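Local coordinates for protein BT_4661 (Bacteroides thetaiotaomicron, PDB 4AK2) that binds heparin and heparan sulphate as a SusE-like surface protein of the heparin utilisation locus, here represented by its C-terminal ligand-binding domain, at residues G150-K153 / S154-R157; P205-Y208 / F209-T212; V184-F187 / L188-M191; N232-L235 / W236-K239; T71-E74 / S75-Q78. All blocks are in the same frame, centred on the assembly; numbering follows the deposited sequence. Where two conformers were deposited one is given.

How the contacts relate
Contact 4 touches both contact 2 and contact 3, and contact 2 lies close to the bound sulphated glycan. In contact 2 the side chain of E210 lies about 5 Å from a bound sulphated glucosamine unit, and M206 SD packs on W236 CZ2 of contact 4 at 3.9 Å. Contacts 3 and 4 share a probable hydrogen bond, E190 OE2 to N238 ND2 at 2.9 Å; M191 also packs against L235, whose carbonyl binds a sodium ion. Contact 1 reaches contact 2 where R157 CB meets F209 CZ at 3.9 Å. Contact 5 stands apart, its centre about 42 Å from those of contacts 1 and 2, across the chain's centre.

Contact 1: residues G150-K153 / S154-R157; sequences GIDK and STFR
D152 bends its carboxylate forward onto S154 and receives two bonds on one oxygen. S154 N donates to D152 OD1 at 2.8 Å, almost in line with the C-O bond. The hydroxyl OG of S154 reaches D152 OD1 at 2.6 Å on the syn side, from the same face as the amide; S154 was modelled in two conformers, so this second bond is the less certain. With D152 CG anti to the backbone N (chi1 -174°), the carboxylate sits ahead over the next peptide, where the amide can meet it. The D152 carbonyl is gripped more loosely: T155 N makes a weak bond to it, and a water donates to D152 O at 2.8 Å while also bonding T155 OG1. Across the turn, I151 CG2 lies obliquely against the F156 ring, 4.0 Å from CD1. That ring is buried, meeting F227 edge-to-face and also touching Y253. Farther along, R157 curls back so that NH1 donates to S154 O at 2.9 Å and to F156 O at 2.8 Å, both acceptors close to the guanidinium plane. The bond from S154 N to the D152 carboxylate is that of an Asx turn, set in the surface loop that leads into strand 157-161.

Contact 2: residues P205-Y208 / F209-T212; sequences PMSY and FENT
Y208 and F209, neighbours in sequence, form a T-shaped aromatic pair: the edge of the tyrosine points into the face of the phenylalanine. The centroids are 4.9 Å apart and the planes stand 81° to each other, with Y208 CD2 sitting over the centre of the F209 ring. Y208 CG is anti to its backbone N (chi1 170°), which lays the tyrosine ring forward beside F209. T212 CG2 comes obliquely to the ring farther out along that edge, 3.8 Å from Y208 CE2, the two side chains running roughly at right angles. F209 packs further on D159 and on P260.

The backbone here makes a type I beta turn from Y208 to N211, closed by N211 N donating to Y208 O at 3.0 Å. It belongs to the long loop between helix 187-195 and strand 220-222, beside the bound glycan.

Two side-chain bonds brace this turn from S207. The amide of N211 reaches back, ND2 to S207 O at 2.8 Å; the bond is straight at 171°, and the carbonyl and amide planes each contain their partner. S207 OG accepts from E210 N at 3.0 Å and also bonds D159 OD2, while D159 OD1 takes Y208 N, so one carboxylate holds S207 and Y208, the residue before the turn and the turn's first residue. N211 OD1 is held by Y195 OH, and E210 forms a salt bridge with R203.

Solvent adds one link: a water donates to T212 O at 2.8 Å and makes a longer bond to Y208 OH.

Contact 3: residues V184-F187 / L188-M191; sequences VDNF and LSEM
M191 doubles back over the aromatic ring of F187, one helical turn earlier, so that three successive atoms of its side chain follow the ring. CG comes first, over the face, 4.0 Å from the F187 centroid and displaced toward the rim, a CH-pi contact. SD follows obliquely at 4.4 Å from that centroid, a Met-aromatic contact. Last, the methyl CE touches F187 CE1 at 3.7 Å. Bends at chi2 and at chi3 (97°) curl the thioether round the ring. F187 is wedged in place by further aromatics, since H175 stacks on it and Y166 meets it at an inclination, and M191 in turn leans on L219 and W236.

The polar half of the contact lies at the first turn. N186 OD1 accepts from S189 N at 3.1 Å, almost head-on to the amide C=O, and S189 OG returns the favour by accepting from N186 N at 2.9 Å, with a straight 165° bond. The other end of the N186 amide is held too: ND2 donates to A179 O, which fixes the rotation of the group. A water bonds S189 OG at 2.7 Å and weakly donates to D185 OD1. E190 N to N186 O and M191 N to F187 O, the latter 2.9 Å, then start the regular helical ladder. The reciprocal N186 and S189 bonds make a capping box, with N186 as N-cap of helix 187-195.

Contact 4: residues N232-L235 / W236-K239; sequences NPNL and WRNK. With NA (sodium ion), chain D.
W236 presents the edge of its indole to N232: N232 O lies near the ring plane, 4.2 Å from W236 CD1, and a water sits in that plane as well. F276 stacks on the indole, M206 packs against it, and NE1 donates to L219 O. W236 is the centre of an inverse gamma turn, marked by a weak bond from R237 N to L235 O of 2.9 Å, just where the chain enters strand 237-238 beside strand 241-254. The in-plane water bridges the loop, donating to N232 O at 2.7 Å and accepting from W236 N at 2.9 Å.

The second flat pair is N234 and R237. At the edge of the guanidinium, NH1 donates to N234 OD1 at 2.8 Å, meeting a lone pair of that oxygen in the plane of its carbonyl. The planes are turned 46° apart, and OD1 lies 23° out of the guanidinium plane. A bend at chi3 (-70°) brings the arginine tip round to the amide, while CD lies close to the same oxygen.

L235 O serves two partners, for it also binds a sodium ion at 2.7 Å. S194 is the other protein ligand, and a water completes the observed set, 2.3 Å from the sodium.

Contact 5: residues T71-E74 / S75-Q78; sequences TINE and STGQ
N73 OD1 takes two consecutive amides, S75 N at 2.9 Å and T76 N at 2.9 Å. The first arrives in the plane of the N73 amide carbonyl, the second from above it, 57° out of plane, so the two donors share one oxygen without competing for the same direction. CG anti to the backbone N (chi1 178°) carries the amide over the loop toward these N-H groups. The bond from S75 N makes an Asx turn. A little farther on, T76 OG1 accepts from Q78 N at 3.2 Å, an ST turn, while its side chain crosses that of N73 at about a right angle.

Backbone bonds close the loop. N73 N donates to Q78 O at 2.9 Å, and G77 N to N73 O, also 2.9 Å. The same Q78 carbonyl receives a CA-H...O contact from I72 CA at 3.3 Å. Together they close the end of the antiparallel hairpin of strands 69-72 and 79-82, with residues 73-78 as the connection; G77 adopts left-handed backbone angles that turn the chain home.

Van der Waals contact comes mainly from I72: CG1 and CD1 lie against the G77 carbonyl, and the side chain also rests on W57 and V59. Outside partners hold the returning arm: Y12 OH bonds G77 O, and K40 O takes Q78 NE2.

The amides of S75, T76, G77 and Q78 all find acceptors within residues 73-76, consistent with a loop shaped largely by its own polar groups, with Y12 and K40 adding to the returning arm.

Contact 1: residues G150-K153 / S154-R157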
loop_
_atom_site.group_PDB
_atom_site.type_symbol
_atom_site.label_atom_id
_atom_site.label_comp_id
_atom_site.label_asym_id
_atom_site.label_seq_id
_atom_site.Cartn_x
_atom_site.Cartn_y
_atom_site.Cartn_z
ATOM N N GLY A 150 11.440 20.867 10.873
ATOM C CA GLY A 150 10.980 21.555 12.080
ATOM C C GLY A 150 10.205 20.668 13.044
ATOM O O GLY A 150 9.863 21.113 14.137
ATOM N N ILE A 151 9.905 19.430 12.656
ATOM C CA ILE A 151 9.141 18.545 13.537
ATOM C C ILE A 151 10.052 17.969 14.647
ATOM O O ILE A 151 11.157 17.470 14.369
ATOM C CB ILE A 151 8.454 17.416 12.733
ATOM C CG1 ILE A 151 7.543 18.034 11.649
ATOM C CG2 ILE A 151 7.707 16.466 13.672
ATOM C CD1 ILE A 151 6.475 18.987 12.198
ATOM N N ASP A 152 9.574 18.034 15.897
ATOM C CA ASP A 152 10.268 17.395 17.011
ATOM C C ASP A 152 9.884 15.924 17.016
ATOM O O ASP A 152 8.742 15.588 17.373
ATOM C CB ASP A 152 9.928 18.108 18.327
ATOM C CG ASP A 152 10.726 17.581 19.520
ATOM O OD1 ASP A 152 11.157 16.409 19.442
ATOM O OD2 ASP A 152 10.861 18.329 20.519
ATOM N N LYS A 153 10.789 15.042 16.610
ATOM C CA LYS A 153 10.473 13.624 16.549
ATOM C C LYS A 153 10.197 13.052 17.958
ATOM O O LYS A 153 9.416 12.093 18.053
ATOM C CB LYS A 153 11.585 12.827 15.844
ATOM C CG LYS A 153 12.780 12.537 16.706
ATOM C CD LYS A 153 13.939 12.149 15.803
ATOM C CE LYS A 153 15.277 12.259 16.539
ATOM N NZ LYS A 153 15.413 11.122 17.480
ATOM N N SER A 154 10.814 13.618 19.025
ATOM C CA SER A 154 10.638 13.091 20.380
ATOM C C SER A 154 9.221 13.294 20.938
ATOM O O SER A 154 8.787 12.534 21.819
ATOM C CB SER A 154 11.704 13.646 21.339
ATOM O OG SER A 154 11.452 15.004 21.619
ATOM N N THR A 155 8.504 14.310 20.440
ATOM C CA THR A 155 7.133 14.570 20.881
ATOM C C THR A 155 6.099 14.152 19.816
ATOM O O THR A 155 4.894 14.375 19.982
ATOM C CB THR A 155 6.919 16.072 21.215
ATOM O OG1 THR A 155 7.251 16.876 20.077
ATOM C CG2 THR A 155 7.698 16.556 22.471
ATOM N N PHE A 156 6.551 13.550 18.720
ATOM C CA PHE A 156 5.636 13.095 17.666
ATOM C C PHE A 156 5.066 11.740 18.074
ATOM O O PHE A 156 5.783 10.899 18.620
ATOM C CB PHE A 156 6.403 12.987 16.354
ATOM C CG PHE A 156 5.536 12.859 15.128
ATOM C CD1 PHE A 156 4.770 13.948 14.689
ATOM C CD2 PHE A 156 5.494 11.663 14.385
ATOM C CE1 PHE A 156 4.004 13.847 13.542
ATOM C CE2 PHE A 156 4.720 11.573 13.220
ATOM C CZ PHE A 156 3.971 12.676 12.810
ATOM N N ARG A 157 3.759 11.557 17.861
ATOM C CA ARG A 157 3.097 10.252 18.053
ATOM C C ARG A 157 2.248 9.951 16.829
ATOM O O ARG A 157 1.664 10.868 16.256
ATOM C CB ARG A 157 2.218 10.220 19.331
ATOM C CG ARG A 157 2.990 10.509 20.624
ATOM C CD ARG A 157 4.023 9.433 21.006
ATOM N NE ARG A 157 4.651 9.747 22.284
ATOM C CZ ARG A 157 5.685 10.551 22.432
ATOM N NH1 ARG A 157 6.281 11.096 21.376
ATOM N NH2 ARG A 157 6.161 10.759 23.654
HETATM O O HOH W 1 6.188 16.765 17.381
#

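Contact 2: residues P205-Y208 / F209-T212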
loop_
_atom_site.group_PDB
_atom_site.type_symbol
_atom_site.label_atom_id
_atom_site.label_comp_id
_atom_site.label_asym_id
_atom_site.label_seq_id
_atom_site.Cartn_x
_atom_site.Cartn_y
_atom_site.Cartn_z
ATOM N N PRO A 205 -6.634 -3.579 16.491
ATOM C CA PRO A 205 -5.671 -4.584 15.988
ATOM C C PRO A 205 -4.417 -4.005 15.340
ATOM O O PRO A 205 -3.445 -4.742 15.141
ATOM C CB PRO A 205 -6.500 -5.364 14.943
ATOM C CG PRO A 205 -7.953 -5.180 15.397
ATOM C CD PRO A 205 -7.961 -3.722 15.827
ATOM N N MET A 206 -4.462 -2.727 14.995
ATOM C CA MET A 206 -3.372 -2.057 14.282
ATOM C C MET A 206 -2.733 -0.941 15.098
ATOM O O MET A 206 -1.959 -0.143 14.563
ATOM C CB MET A 206 -3.876 -1.515 12.945
ATOM C CG MET A 206 -4.020 -2.582 11.877
ATOM S SD MET A 206 -2.490 -3.453 11.437
ATOM C CE MET A 206 -1.337 -2.162 10.988
ATOM N N SER A 207 -3.048 -0.894 16.396
ATOM C CA SER A 207 -2.712 0.246 17.225
ATOM C C SER A 207 -1.592 -0.007 18.247
ATOM O O SER A 207 -1.646 -0.954 19.002
ATOM C CB SER A 207 -3.979 0.732 17.982
ATOM O OG SER A 207 -3.626 1.733 18.949
ATOM N N TYR A 208 -0.604 0.881 18.245
ATOM C CA TYR A 208 0.390 0.905 19.309
ATOM C C TYR A 208 -0.273 1.224 20.655
ATOM O O TYR A 208 -0.033 0.554 21.666
ATOM C CB TYR A 208 1.457 1.956 19.001
ATOM C CG TYR A 208 2.387 2.194 20.190
ATOM C CD1 TYR A 208 3.539 1.443 20.355
ATOM C CD2 TYR A 208 2.088 3.181 21.148
ATOM C CE1 TYR A 208 4.362 1.646 21.451
ATOM C CE2 TYR A 208 2.910 3.390 22.252
ATOM C CZ TYR A 208 4.039 2.627 22.403
ATOM O OH TYR A 208 4.871 2.851 23.512
ATOM N N PHE A 209 -1.068 2.282 20.681
ATOM C CA PHE A 209 -1.620 2.765 21.950
ATOM C C PHE A 209 -2.585 1.784 22.619
ATOM O O PHE A 209 -2.695 1.792 23.854
ATOM C CB PHE A 209 -2.217 4.164 21.762
ATOM C CG PHE A 209 -1.147 5.187 21.545
ATOM C CD1 PHE A 209 -0.446 5.699 22.626
ATOM C CD2 PHE A 209 -0.775 5.570 20.247
ATOM C CE1 PHE A 209 0.611 6.576 22.403
ATOM C CE2 PHE A 209 0.276 6.445 20.028
ATOM C CZ PHE A 209 0.950 6.967 21.111
ATOM N N GLU A 210 -3.164 0.880 21.831
ATOM C CA GLU A 210 -4.078 -0.143 22.364
ATOM C C GLU A 210 -3.390 -1.466 22.681
ATOM O O GLU A 210 -4.051 -2.404 23.124
ATOM C CB GLU A 210 -5.255 -0.369 21.399
ATOM C CG GLU A 210 -5.998 0.901 21.083
ATOM C CD GLU A 210 -6.935 1.325 22.192
ATOM O OE1 GLU A 210 -7.294 0.513 23.050
ATOM O OE2 GLU A 210 -7.276 2.506 22.216
ATOM N N ASN A 211 -2.060 -1.541 22.460
ATOM C CA ASN A 211 -1.297 -2.778 22.621
ATOM C C ASN A 211 0.036 -2.551 23.324
ATOM O O ASN A 211 0.939 -3.355 23.136
ATOM C CB ASN A 211 -1.078 -3.457 21.274
ATOM C CG ASN A 211 -2.365 -4.023 20.700
ATOM O OD1 ASN A 211 -2.848 -5.057 21.158
ATOM N ND2 ASN A 211 -2.916 -3.347 19.691
ATOM N N THR A 212 0.152 -1.498 24.140
ATOM C CA THR A 212 1.443 -1.093 24.646
ATOM C C THR A 212 2.109 -2.198 25.449
ATOM O O THR A 212 3.326 -2.263 25.456
ATOM C CB THR A 212 1.358 0.149 25.518
ATOM O OG1 THR A 212 0.476 -0.100 26.615
ATOM C CG2 THR A 212 0.842 1.361 24.747
HETATM O O HOH W 2 5.076 -0.094 24.864
#

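Contact 3: residues V184-F187 / L188-M191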
loop_
_atom_site.group_PDB
_atom_site.type_symbol
_atom_site.label_atom_id
_atom_site.label_comp_id
_atom_site.label_asym_id
_atom_site.label_seq_id
_atom_site.Cartn_x
_atom_site.Cartn_y
_atom_site.Cartn_z
ATOM N N VAL A 184 -20.265 -6.413 7.321
ATOM C CA VAL A 184 -19.636 -6.930 6.117
ATOM C C VAL A 184 -18.602 -7.969 6.550
ATOM O O VAL A 184 -17.720 -7.662 7.341
ATOM C CB VAL A 184 -18.979 -5.805 5.277
ATOM C CG1 VAL A 184 -18.300 -6.383 4.053
ATOM C CG2 VAL A 184 -20.024 -4.761 4.864
ATOM N N ASP A 185 -18.721 -9.194 6.021
ATOM C CA ASP A 185 -17.769 -10.277 6.239
ATOM C C ASP A 185 -16.749 -10.267 5.117
ATOM O O ASP A 185 -17.049 -10.594 3.970
ATOM C CB ASP A 185 -18.499 -11.620 6.246
ATOM C CG ASP A 185 -19.464 -11.738 7.406
ATOM O OD1 ASP A 185 -19.020 -11.475 8.544
ATOM O OD2 ASP A 185 -20.652 -12.101 7.195
ATOM N N ASN A 186 -15.524 -9.884 5.441
ATOM C CA ASN A 186 -14.474 -9.840 4.427
ATOM C C ASN A 186 -13.130 -10.134 5.070
ATOM O O ASN A 186 -13.080 -10.520 6.257
ATOM C CB ASN A 186 -14.487 -8.511 3.637
ATOM C CG ASN A 186 -14.338 -7.282 4.506
ATOM O OD1 ASN A 186 -13.898 -7.351 5.664
ATOM N ND2 ASN A 186 -14.755 -6.119 3.957
ATOM N N PHE A 187 -12.035 -9.990 4.313
ATOM C CA PHE A 187 -10.756 -10.424 4.858
ATOM C C PHE A 187 -10.427 -9.610 6.107
ATOM O O PHE A 187 -9.922 -10.174 7.107
ATOM C CB PHE A 187 -9.654 -10.367 3.821
ATOM C CG PHE A 187 -8.383 -10.992 4.297
ATOM C CD1 PHE A 187 -8.341 -12.355 4.611
ATOM C CD2 PHE A 187 -7.223 -10.237 4.446
ATOM C CE1 PHE A 187 -7.170 -12.969 5.053
ATOM C CE2 PHE A 187 -6.047 -10.855 4.872
ATOM C CZ PHE A 187 -6.014 -12.211 5.184
ATOM N N LEU A 188 -10.707 -8.298 6.073
ATOM C CA LEU A 188 -10.379 -7.482 7.242
ATOM C C LEU A 188 -11.230 -7.809 8.452
ATOM O O LEU A 188 -10.731 -7.786 9.568
ATOM C CB LEU A 188 -10.431 -5.995 6.954
ATOM C CG LEU A 188 -9.274 -5.521 6.070
ATOM C CD1 LEU A 188 -9.435 -4.029 5.835
ATOM C CD2 LEU A 188 -7.881 -5.770 6.671
ATOM N N SER A 189 -12.525 -8.098 8.284
ATOM C CA SER A 189 -13.291 -8.479 9.464
ATOM C C SER A 189 -12.793 -9.785 10.054
ATOM O O SER A 189 -12.770 -9.962 11.261
ATOM C CB SER A 189 -14.815 -8.501 9.209
ATOM O OG SER A 189 -15.159 -9.536 8.295
ATOM N N GLU A 190 -12.369 -10.698 9.191
ATOM C CA GLU A 190 -11.827 -11.961 9.656
ATOM C C GLU A 190 -10.494 -11.702 10.437
ATOM O O GLU A 190 -10.284 -12.232 11.549
ATOM C CB GLU A 190 -11.592 -12.911 8.491
ATOM C CG GLU A 190 -11.090 -14.238 8.993
ATOM C CD GLU A 190 -10.932 -15.283 7.911
ATOM O OE1 GLU A 190 -11.524 -15.121 6.818
ATOM O OE2 GLU A 190 -10.226 -16.279 8.170
ATOM N N MET A 191 -9.602 -10.878 9.879
ATOM C CA MET A 191 -8.376 -10.501 10.580
ATOM C C MET A 191 -8.688 -9.826 11.913
ATOM O O MET A 191 -8.091 -10.147 12.950
ATOM C CB MET A 191 -7.511 -9.605 9.707
ATOM C CG MET A 191 -6.872 -10.331 8.525
ATOM S SD MET A 191 -5.856 -11.759 8.951
ATOM C CE MET A 191 -6.994 -13.141 8.706
HETATM O O HOH W 3 -15.778 -11.941 9.464
#

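Contact 4: residues N232-L235 / W236-K239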
loop_
_atom_site.group_PDB
_atom_site.type_symbol
_atom_site.label_atom_id
_atom_site.label_comp_id
_atom_site.label_asym_id
_atom_site.label_seq_id
_atom_site.Cartn_x
_atom_site.Cartn_y
_atom_site.Cartn_z
ATOM N N ASN A 232 3.431 -8.070 12.410
ATOM C CA ASN A 232 3.846 -9.237 13.180
ATOM C C ASN A 232 3.690 -10.510 12.385
ATOM O O ASN A 232 2.845 -10.566 11.501
ATOM C CB ASN A 232 3.062 -9.283 14.501
ATOM C CG ASN A 232 3.609 -8.299 15.494
ATOM O OD1 ASN A 232 4.837 -8.086 15.583
ATOM N ND2 ASN A 232 2.721 -7.663 16.245
ATOM N N PRO A 233 4.540 -11.519 12.676
ATOM C CA PRO A 233 4.530 -12.773 11.908
ATOM C C PRO A 233 3.325 -13.663 12.208
ATOM O O PRO A 233 2.752 -13.620 13.302
ATOM C CB PRO A 233 5.812 -13.466 12.351
ATOM C CG PRO A 233 6.053 -12.946 13.732
ATOM C CD PRO A 233 5.607 -11.503 13.699
ATOM N N ASN A 234 2.957 -14.468 11.225
ATOM C CA ASN A 234 2.034 -15.572 11.410
ATOM C C ASN A 234 0.582 -15.165 11.727
ATOM O O ASN A 234 -0.183 -16.010 12.195
ATOM C CB ASN A 234 2.546 -16.571 12.487
ATOM C CG ASN A 234 1.843 -17.923 12.425
ATOM O OD1 ASN A 234 1.675 -18.477 11.343
ATOM N ND2 ASN A 234 1.441 -18.480 13.581
ATOM N N LEU A 235 0.195 -13.916 11.429
ATOM C CA LEU A 235 -1.178 -13.444 11.726
ATOM C C LEU A 235 -1.989 -13.162 10.456
ATOM O O LEU A 235 -3.205 -13.366 10.426
ATOM C CB LEU A 235 -1.115 -12.182 12.611
ATOM C CG LEU A 235 -0.405 -12.407 13.957
ATOM C CD1 LEU A 235 -0.472 -11.127 14.776
ATOM C CD2 LEU A 235 -1.042 -13.570 14.717
ATOM N N TRP A 236 -1.327 -12.674 9.399
ATOM C CA TRP A 236 -2.023 -12.290 8.174
ATOM C C TRP A 236 -2.112 -13.504 7.288
ATOM O O TRP A 236 -1.404 -13.637 6.280
ATOM C CB TRP A 236 -1.309 -11.137 7.509
ATOM C CG TRP A 236 -1.380 -9.862 8.281
ATOM C CD1 TRP A 236 -0.545 -9.408 9.326
ATOM C CD2 TRP A 236 -2.391 -8.822 8.093
ATOM N NE1 TRP A 236 -0.974 -8.172 9.776
ATOM C CE2 TRP A 236 -2.073 -7.758 9.034
ATOM C CE3 TRP A 236 -3.472 -8.656 7.210
ATOM C CZ2 TRP A 236 -2.830 -6.600 9.115
ATOM C CZ3 TRP A 236 -4.236 -7.486 7.289
ATOM C CH2 TRP A 236 -3.938 -6.487 8.241
ATOM N N ARG A 237 -3.006 -14.403 7.677
ATOM C CA ARG A 237 -3.171 -15.709 7.045
ATOM C C ARG A 237 -4.463 -16.315 7.592
ATOM O O ARG A 237 -4.947 -15.953 8.678
ATOM C CB ARG A 237 -1.980 -16.621 7.374
ATOM C CG ARG A 237 -1.987 -17.162 8.806
ATOM C CD ARG A 237 -0.732 -18.004 9.138
ATOM N NE ARG A 237 -0.725 -19.299 8.433
ATOM C CZ ARG A 237 -0.315 -20.477 8.920
ATOM N NH1 ARG A 237 0.252 -20.578 10.106
ATOM N NH2 ARG A 237 -0.459 -21.580 8.189
ATOM N N ASN A 238 -4.970 -17.279 6.859
ATOM C CA ASN A 238 -6.028 -18.136 7.349
ATOM C C ASN A 238 -5.867 -19.496 6.667
ATOM O O ASN A 238 -4.833 -19.738 5.997
ATOM C CB ASN A 238 -7.426 -17.509 7.189
ATOM C CG ASN A 238 -7.885 -17.377 5.730
ATOM O OD1 ASN A 238 -7.276 -17.887 4.801
ATOM N ND2 ASN A 238 -8.977 -16.660 5.545
ATOM N N LYS A 239 -6.793 -20.422 6.925
ATOM C CA LYS A 239 -6.642 -21.789 6.437
ATOM C C LYS A 239 -6.553 -21.815 4.922
ATOM O O LYS A 239 -5.746 -22.584 4.327
ATOM C CB LYS A 239 -7.755 -22.700 6.968
HETATM NA NA NA D . -4.776 -13.838 12.590
HETATM O O HOH W 4 1.505 -11.965 9.596
HETATM O O HOH W 5 -4.489 -15.901 13.649
#

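Contact 5: residues T71-E74 / S75-Q78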
loop_
_atom_site.group_PDB
_atom_site.type_symbol
_atom_site.label_atom_id
_atom_site.label_comp_id
_atom_site.label_asym_id
_atom_site.label_seq_id
_atom_site.Cartn_x
_atom_site.Cartn_y
_atom_site.Cartn_z
ATOM N N THR A 71 -7.302 5.736 -15.821
ATOM C CA THR A 71 -7.352 5.263 -17.203
ATOM C C THR A 71 -5.948 4.922 -17.691
ATOM O O THR A 71 -4.922 5.257 -17.057
ATOM C CB THR A 71 -7.985 6.302 -18.175
ATOM O OG1 THR A 71 -7.204 7.502 -18.107
ATOM C CG2 THR A 71 -9.399 6.638 -17.757
ATOM N N ILE A 72 -5.884 4.225 -18.811
ATOM C CA ILE A 72 -4.597 3.767 -19.341
ATOM C C ILE A 72 -4.646 3.909 -20.854
ATOM O O ILE A 72 -5.718 3.752 -21.472
ATOM C CB ILE A 72 -4.255 2.316 -18.899
ATOM C CG1 ILE A 72 -2.750 1.993 -19.088
ATOM C CG2 ILE A 72 -5.101 1.273 -19.629
ATOM C CD1 ILE A 72 -2.295 0.761 -18.304
ATOM N N ASN A 73 -3.518 4.278 -21.452
ATOM C CA ASN A 73 -3.363 4.206 -22.887
ATOM C C ASN A 73 -3.132 2.741 -23.263
ATOM O O ASN A 73 -2.146 2.147 -22.817
ATOM C CB ASN A 73 -2.248 5.159 -23.330
ATOM C CG ASN A 73 -1.990 5.117 -24.830
ATOM O OD1 ASN A 73 -1.933 4.033 -25.447
ATOM N ND2 ASN A 73 -1.810 6.291 -25.428
ATOM N N GLU A 74 -4.031 2.126 -24.047
ATOM C CA GLU A 74 -3.980 0.685 -24.339
ATOM C C GLU A 74 -2.698 0.250 -25.087
ATOM O O GLU A 74 -2.286 -0.917 -24.993
ATOM C CB GLU A 74 -5.242 0.249 -25.111
ATOM C CG GLU A 74 -5.432 -1.263 -25.274
ATOM C CD GLU A 74 -6.536 -1.634 -26.248
ATOM O OE1 GLU A 74 -6.636 -0.989 -27.305
ATOM O OE2 GLU A 74 -7.304 -2.569 -25.965
ATOM N N SER A 75 -2.083 1.180 -25.831
ATOM C CA SER A 75 -0.870 0.899 -26.626
ATOM C C SER A 75 0.394 1.205 -25.837
ATOM O O SER A 75 1.359 0.430 -25.829
ATOM C CB SER A 75 -0.833 1.751 -27.921
ATOM O OG SER A 75 0.463 1.671 -28.556
ATOM N N THR A 76 0.433 2.347 -25.156
ATOM C CA THR A 76 1.689 2.739 -24.508
ATOM C C THR A 76 1.809 2.312 -23.034
ATOM O O THR A 76 2.899 2.286 -22.447
ATOM C CB THR A 76 1.880 4.254 -24.525
ATOM O OG1 THR A 76 0.911 4.833 -23.652
ATOM C CG2 THR A 76 1.729 4.826 -25.918
ATOM N N GLY A 77 0.690 1.978 -22.426
ATOM C CA GLY A 77 0.652 1.655 -21.008
ATOM C C GLY A 77 0.694 2.861 -20.076
ATOM O O GLY A 77 0.747 2.686 -18.869
ATOM N N GLN A 78 0.599 4.090 -20.606
ATOM C CA GLN A 78 0.671 5.279 -19.759
ATOM C C GLN A 78 -0.547 5.321 -18.872
ATOM O O GLN A 78 -1.679 5.226 -19.380
ATOM C CB GLN A 78 0.732 6.598 -20.585
ATOM C CG GLN A 78 0.915 7.833 -19.696
ATOM C CD GLN A 78 1.511 9.073 -20.397
ATOM O OE1 GLN A 78 1.027 9.489 -21.422
ATOM N NE2 GLN A 78 2.553 9.684 -19.797
#